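Local coordinates for EGF family domain-containing protein (Toxoplasma gondii, PDB 4Z80) that binds a RON2-like peptide as an AMA-family protein and probably takes part in the moving junction during host-cell invasion, at residues A[20-25]-A[403-408]; A[93-98]-A[447-452]. All blocks are in the same frame, centred on the assembly; numbering follows the deposited sequence.

Interaction 1. Residues A[20-25]-A[403-408]; sequences NIPKNH and YHWATF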
loop_
_atom_site.group_PDB
_atom_site.type_symbol
_atom_site.label_atom_id
_atom_site.label_comp_id
_atom_site.label_asym_id
_atom_site.label_seq_id
_atom_site.Cartn_x
_atom_site.Cartn_y
_atom_site.Cartn_z
ATOM N N ASN A 20 11.490 15.518 7.340
ATOM C CA ASN A 20 10.530 16.598 7.084
ATOM C C ASN A 20 9.276 16.050 6.416
ATOM O O ASN A 20 9.065 16.189 5.207
ATOM C CB ASN A 20 11.145 17.708 6.232
ATOM C CG ASN A 20 10.289 18.951 6.207
ATOM O OD1 ASN A 20 9.125 18.908 6.601
ATOM N ND2 ASN A 20 10.851 20.060 5.750
ATOM N N ILE A 21 8.428 15.445 7.235
ATOM C CA ILE A 21 7.308 14.656 6.741
ATOM C C ILE A 21 6.273 15.495 5.989
ATOM O O ILE A 21 5.865 15.110 4.906
ATOM C CB ILE A 21 6.675 13.869 7.915
ATOM C CG1 ILE A 21 7.632 12.739 8.321
ATOM C CG2 ILE A 21 5.306 13.281 7.533
ATOM C CD1 ILE A 21 7.242 12.005 9.579
ATOM N N PRO A 22 5.861 16.660 6.527
ATOM C CA PRO A 22 4.881 17.423 5.735
ATOM C C PRO A 22 5.400 17.873 4.369
ATOM O O PRO A 22 4.639 17.909 3.406
ATOM C CB PRO A 22 4.572 18.626 6.636
ATOM C CG PRO A 22 4.821 18.120 8.015
ATOM C CD PRO A 22 6.062 17.258 7.856
ATOM N N LYS A 23 6.684 18.191 4.273
ATOM C CA LYS A 23 7.252 18.636 3.001
ATOM C C LYS A 23 7.418 17.488 1.998
ATOM O O LYS A 23 7.263 17.687 0.793
ATOM C CB LYS A 23 8.606 19.312 3.239
ATOM C CG LYS A 23 9.218 19.955 1.991
ATOM C CD LYS A 23 10.505 20.676 2.334
ATOM C CE LYS A 23 10.975 21.565 1.193
ATOM N NZ LYS A 23 11.534 20.791 0.053
ATOM N N ASN A 24 7.729 16.292 2.494
ATOM C CA ASN A 24 8.156 15.195 1.626
ATOM C C ASN A 24 7.142 14.070 1.450
ATOM O O ASN A 24 7.218 13.336 0.477
ATOM C CB ASN A 24 9.472 14.629 2.161
ATOM C CG ASN A 24 10.590 15.650 2.097
ATOM O OD1 ASN A 24 10.516 16.608 1.328
ATOM N ND2 ASN A 24 11.614 15.466 2.905
ATOM N N HIS A 25 6.184 13.960 2.368
ATOM C CA HIS A 25 5.115 12.979 2.245
ATOM C C HIS A 25 4.029 13.587 1.372
ATOM O O HIS A 25 2.982 14.050 1.849
ATOM C CB HIS A 25 4.584 12.583 3.622
ATOM C CG HIS A 25 3.696 11.379 3.610
ATOM N ND1 HIS A 25 4.116 10.153 3.142
ATOM C CD2 HIS A 25 2.426 11.201 4.043
ATOM C CE1 HIS A 25 3.139 9.276 3.270
ATOM N NE2 HIS A 25 2.103 9.885 3.818
ATOM N N TYR A 403 1.044 16.190 14.723
ATOM C CA TYR A 403 2.276 15.729 15.366
ATOM C C TYR A 403 2.946 14.664 14.503
ATOM O O TYR A 403 2.339 13.631 14.232
ATOM C CB TYR A 403 2.002 15.124 16.749
ATOM C CG TYR A 403 1.180 15.953 17.717
ATOM C CD1 TYR A 403 1.141 17.339 17.642
ATOM C CD2 TYR A 403 0.455 15.326 18.720
ATOM C CE1 TYR A 403 0.376 18.079 18.547
ATOM C CE2 TYR A 403 -0.289 16.048 19.624
ATOM C CZ TYR A 403 -0.327 17.411 19.533
ATOM O OH TYR A 403 -1.110 18.091 20.449
ATOM N N HIS A 404 4.196 14.891 14.101
ATOM C CA HIS A 404 4.915 13.895 13.297
ATOM C C HIS A 404 6.200 13.407 13.935
ATOM O O HIS A 404 6.844 12.508 13.389
ATOM C CB HIS A 404 5.220 14.450 11.913
ATOM C CG HIS A 404 3.985 14.674 11.111
ATOM N ND1 HIS A 404 3.187 13.635 10.682
ATOM C CD2 HIS A 404 3.357 15.814 10.742
ATOM C CE1 HIS A 404 2.140 14.126 10.043
ATOM N NE2 HIS A 404 2.216 15.445 10.070
ATOM N N TRP A 405 6.552 13.976 15.082
ATOM C CA TRP A 405 7.777 13.642 15.800
ATOM C C TRP A 405 7.445 13.560 17.271
ATOM O O TRP A 405 6.719 14.415 17.786
ATOM C CB TRP A 405 8.864 14.700 15.559
ATOM C CG TRP A 405 9.047 15.027 14.115
ATOM C CD1 TRP A 405 9.912 14.434 13.237
ATOM C CD2 TRP A 405 8.318 16.004 13.357
ATOM N NE1 TRP A 405 9.772 14.987 11.984
ATOM C CE2 TRP A 405 8.796 15.950 12.032
ATOM C CE3 TRP A 405 7.306 16.919 13.670
ATOM C CZ2 TRP A 405 8.311 16.782 11.030
ATOM C CZ3 TRP A 405 6.826 17.736 12.676
ATOM C CH2 TRP A 405 7.313 17.663 11.369
ATOM N N ALA A 406 7.972 12.538 17.942
ATOM C CA ALA A 406 7.861 12.434 19.385
ATOM C C ALA A 406 9.183 12.007 19.993
ATOM O O ALA A 406 9.936 11.233 19.390
ATOM C CB ALA A 406 6.775 11.454 19.778
ATOM N N THR A 407 9.452 12.502 21.195
ATOM C CA THR A 407 10.590 12.065 21.994
ATOM C C THR A 407 10.039 11.378 23.211
ATOM O O THR A 407 9.256 11.975 23.961
ATOM C CB THR A 407 11.493 13.240 22.437
ATOM O OG1 THR A 407 12.088 13.862 21.293
ATOM C CG2 THR A 407 12.598 12.774 23.400
ATOM N N PHE A 408 10.432 10.124 23.391
ATOM C CA PHE A 408 10.099 9.366 24.580
ATOM C C PHE A 408 11.232 9.484 25.580
ATOM O O PHE A 408 12.389 9.276 25.230
ATOM C CB PHE A 408 9.845 7.905 24.239
ATOM C CG PHE A 408 9.546 7.050 25.432
ATOM C CD1 PHE A 408 8.285 7.055 25.997
ATOM C CD2 PHE A 408 10.518 6.223 25.976
ATOM C CE1 PHE A 408 7.994 6.269 27.092
ATOM C CE2 PHE A 408 10.231 5.425 27.072
ATOM C CZ PHE A 408 8.969 5.445 27.630
#

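Interaction 2. Residues A[93-98]-A[447-452]; sequences GACPNY and TSLSAV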
loop_
_atom_site.group_PDB
_atom_site.type_symbol
_atom_site.label_atom_id
_atom_site.label_comp_id
_atom_site.label_asym_id
_atom_site.label_seq_id
_atom_site.Cartn_x
_atom_site.Cartn_y
_atom_site.Cartn_z
ATOM N N GLY A 93 0.346 9.289 -0.492
ATOM C CA GLY A 93 1.420 9.548 0.450
ATOM C C GLY A 93 2.707 8.951 -0.079
ATOM O O GLY A 93 2.827 7.735 -0.187
ATOM N N ALA A 94 3.674 9.799 -0.398
ATOM C CA ALA A 94 4.885 9.341 -1.085
ATOM C C ALA A 94 5.854 8.518 -0.240
ATOM O O ALA A 94 6.668 7.792 -0.806
ATOM C CB ALA A 94 5.624 10.533 -1.661
ATOM N N CYS A 95 5.794 8.630 1.083
ATOM C CA CYS A 95 6.705 7.886 1.955
ATOM C C CYS A 95 6.108 6.557 2.385
ATOM O O CYS A 95 4.955 6.506 2.800
ATOM C CB CYS A 95 7.057 8.693 3.205
ATOM S SG CYS A 95 8.014 10.187 2.877
ATOM N N PRO A 96 6.903 5.475 2.331
ATOM C CA PRO A 96 6.464 4.219 2.934
ATOM C C PRO A 96 6.165 4.394 4.419
ATOM O O PRO A 96 6.878 5.113 5.125
ATOM C CB PRO A 96 7.658 3.286 2.723
ATOM C CG PRO A 96 8.398 3.875 1.583
ATOM C CD PRO A 96 8.226 5.345 1.694
ATOM N N ASN A 97 5.106 3.739 4.881
ATOM C CA ASN A 97 4.648 3.915 6.248
ATOM C C ASN A 97 4.914 2.637 7.019
ATOM O O ASN A 97 4.201 1.652 6.880
ATOM C CB ASN A 97 3.167 4.287 6.259
ATOM C CG ASN A 97 2.740 4.923 7.552
ATOM O OD1 ASN A 97 3.295 4.649 8.610
ATOM N ND2 ASN A 97 1.733 5.790 7.476
ATOM N N TYR A 98 5.992 2.649 7.791
ATOM C CA TYR A 98 6.454 1.435 8.448
ATOM C C TYR A 98 5.596 1.065 9.653
ATOM O O TYR A 98 5.319 1.896 10.530
ATOM C CB TYR A 98 7.926 1.586 8.847
ATOM C CG TYR A 98 8.821 1.749 7.635
ATOM C CD1 TYR A 98 9.200 0.648 6.884
ATOM C CD2 TYR A 98 9.269 3.002 7.231
ATOM C CE1 TYR A 98 10.001 0.785 5.766
ATOM C CE2 TYR A 98 10.074 3.143 6.114
ATOM C CZ TYR A 98 10.432 2.030 5.389
ATOM O OH TYR A 98 11.230 2.176 4.278
ATOM N N THR A 447 8.969 8.939 14.581
ATOM C CA THR A 447 8.157 9.726 13.652
ATOM C C THR A 447 6.842 8.995 13.392
ATOM O O THR A 447 6.690 7.815 13.695
ATOM C CB THR A 447 8.829 10.003 12.278
ATOM O OG1 THR A 447 8.673 8.870 11.409
ATOM C CG2 THR A 447 10.294 10.398 12.434
ATOM N N SER A 448 5.894 9.712 12.803
ATOM C CA SER A 448 4.597 9.142 12.483
ATOM C C SER A 448 4.641 8.083 11.387
ATOM O O SER A 448 3.668 7.359 11.193
ATOM C CB SER A 448 3.640 10.266 12.087
ATOM O OG SER A 448 4.157 11.042 11.029
ATOM N N LEU A 449 5.763 8.005 10.673
ATOM C CA LEU A 449 5.982 6.994 9.632
ATOM C C LEU A 449 6.885 5.844 10.102
ATOM O O LEU A 449 7.133 4.903 9.342
ATOM C CB LEU A 449 6.580 7.667 8.392
ATOM C CG LEU A 449 5.623 8.570 7.602
ATOM C CD1 LEU A 449 6.395 9.499 6.702
ATOM C CD2 LEU A 449 4.645 7.741 6.785
ATOM N N SER A 450 7.362 5.923 11.341
ATOM C CA SER A 450 8.247 4.896 11.919
ATOM C C SER A 450 7.476 3.673 12.403
ATOM O O SER A 450 6.318 3.777 12.819
ATOM C CB SER A 450 9.028 5.451 13.118
ATOM O OG SER A 450 9.678 6.671 12.837
ATOM N N ALA A 451 8.127 2.512 12.388
ATOM C CA ALA A 451 7.637 1.381 13.169
ATOM C C ALA A 451 7.708 1.738 14.664
ATOM O O ALA A 451 8.431 2.666 15.053
ATOM C CB ALA A 451 8.434 0.126 12.865
ATOM N N VAL A 452 6.967 1.010 15.497
ATOM C CA VAL A 452 6.838 1.384 16.909
ATOM C C VAL A 452 7.462 0.410 17.902
ATOM O O VAL A 452 7.262 0.557 19.096
ATOM C CB VAL A 452 5.348 1.586 17.308
ATOM C CG1 VAL A 452 4.707 2.642 16.425
ATOM C CG2 VAL A 452 4.554 0.287 17.242
#

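Interaction 1. Residues A[20-25]-A[403-408]
Ile21 and Pro22, the first two residues of the short helix 21-24, pack on His404 and Trp405, where the chain enters strand 405-410 of a four-stranded antiparallel sheet. This sets a helix near the N-terminus against the start of a strand, in a sheet that probably belongs to a PAN-like module, as in the AMA family. No hydrogen bond links the two segments; the contact is apolar and CH-pi in kind. Ile21 CG2 lies over one face of the imidazole, 4.1 Å from the His404 ring centroid and 21° off its normal, displaced toward ND1. With CG2 anti to the backbone N (CG1 at chi1 -72°), the CG1 branch leads to Ile21 CD1, which reaches His404 CB at 3.9 Å. Pro22 spans both rings: its CG comes obliquely to His404 CD2, and its CD, also obliquely and at 3.8 Å, to Trp405 CH2 on the benzene ring of the indole.

The polar groups are held from outside. His404 ND1 bonds to Ser448, and Trp405 NE1 to the carbonyl of Phe19, just ahead of the helix, which would restrain the turning of both rings. Trp405 also meets Trp355 edge-to-face. Within 20-25, Asn20 is the N-cap, though its side-chain bond is weak: Lys23 N to Asn20 OD1 is 3.4 Å. Between the aromatic residues themselves, His404 CB sits 3.5 Å above the Trp405 ring plane, toward its rim.

Interaction 2. Residues A[93-98]-A[447-452]
Leu449, in a type I beta turn from Thr447 to Ser450, packs against Cys95 and Asn97, where the chain enters strand 97-98, an outer strand of a four-stranded antiparallel sheet. The turn follows edge strand 443-447, so the contact joins the borders of two sheets. Leu449 and Asn97 cross at about a right angle: the Leu449 CD2 methyl meets the carboxamide at Asn97 CG, 3.5 Å away. Asn97 OD1 and Ser448 O, both acceptors, share Lys322 NZ, which also bonds Ser450 O, so that buried acceptors gather round one probable cation. The other methyl, Leu449 CD1, touches Cys95 CB at 3.6 Å, beside the disulfide to Cys344. The two methyls of one leucine thus touch the cysteine and the amide.

Tyr98 starts toward the turn, but with CG anti to its carbonyl carbon (chi1 -64°) the ring leads away, leaving Tyr98 CB against Ala451 CB at 4.3 Å. Leu449 O lies at the edge of the tyrosine ring, near its plane. The turn itself is braced by an ST turn, Leu449 N donating to Thr447 OG1 at 3.1 Å. Tyr98 N donates to Leu449 O at 3.0 Å, the one hydrogen bond across the two segments.

The centres of interactions 1 and 2 lie 9 Å apart, and each segment of one touches a segment of the other. The hydrogen bond from His404 to the Ser448 hydroxyl, 2.8 Å between ND1 of His404 and OG of Ser448, ties the start of strand 405-410 to the turn after strand 443-447, its neighbour in the sheet. Separately, His25 ND1 is 3.1 Å from Cys95 N, also hydrogen-bonded, which links the end of helix 21-24 to 93-98. Ile21 packs on Leu449 as well as on His404, so that it is shared by the two contacts. Segments 20-25, 93-98, 403-408 and 447-452 thus draw distant parts of the chain together, and the partner chain touches none of them.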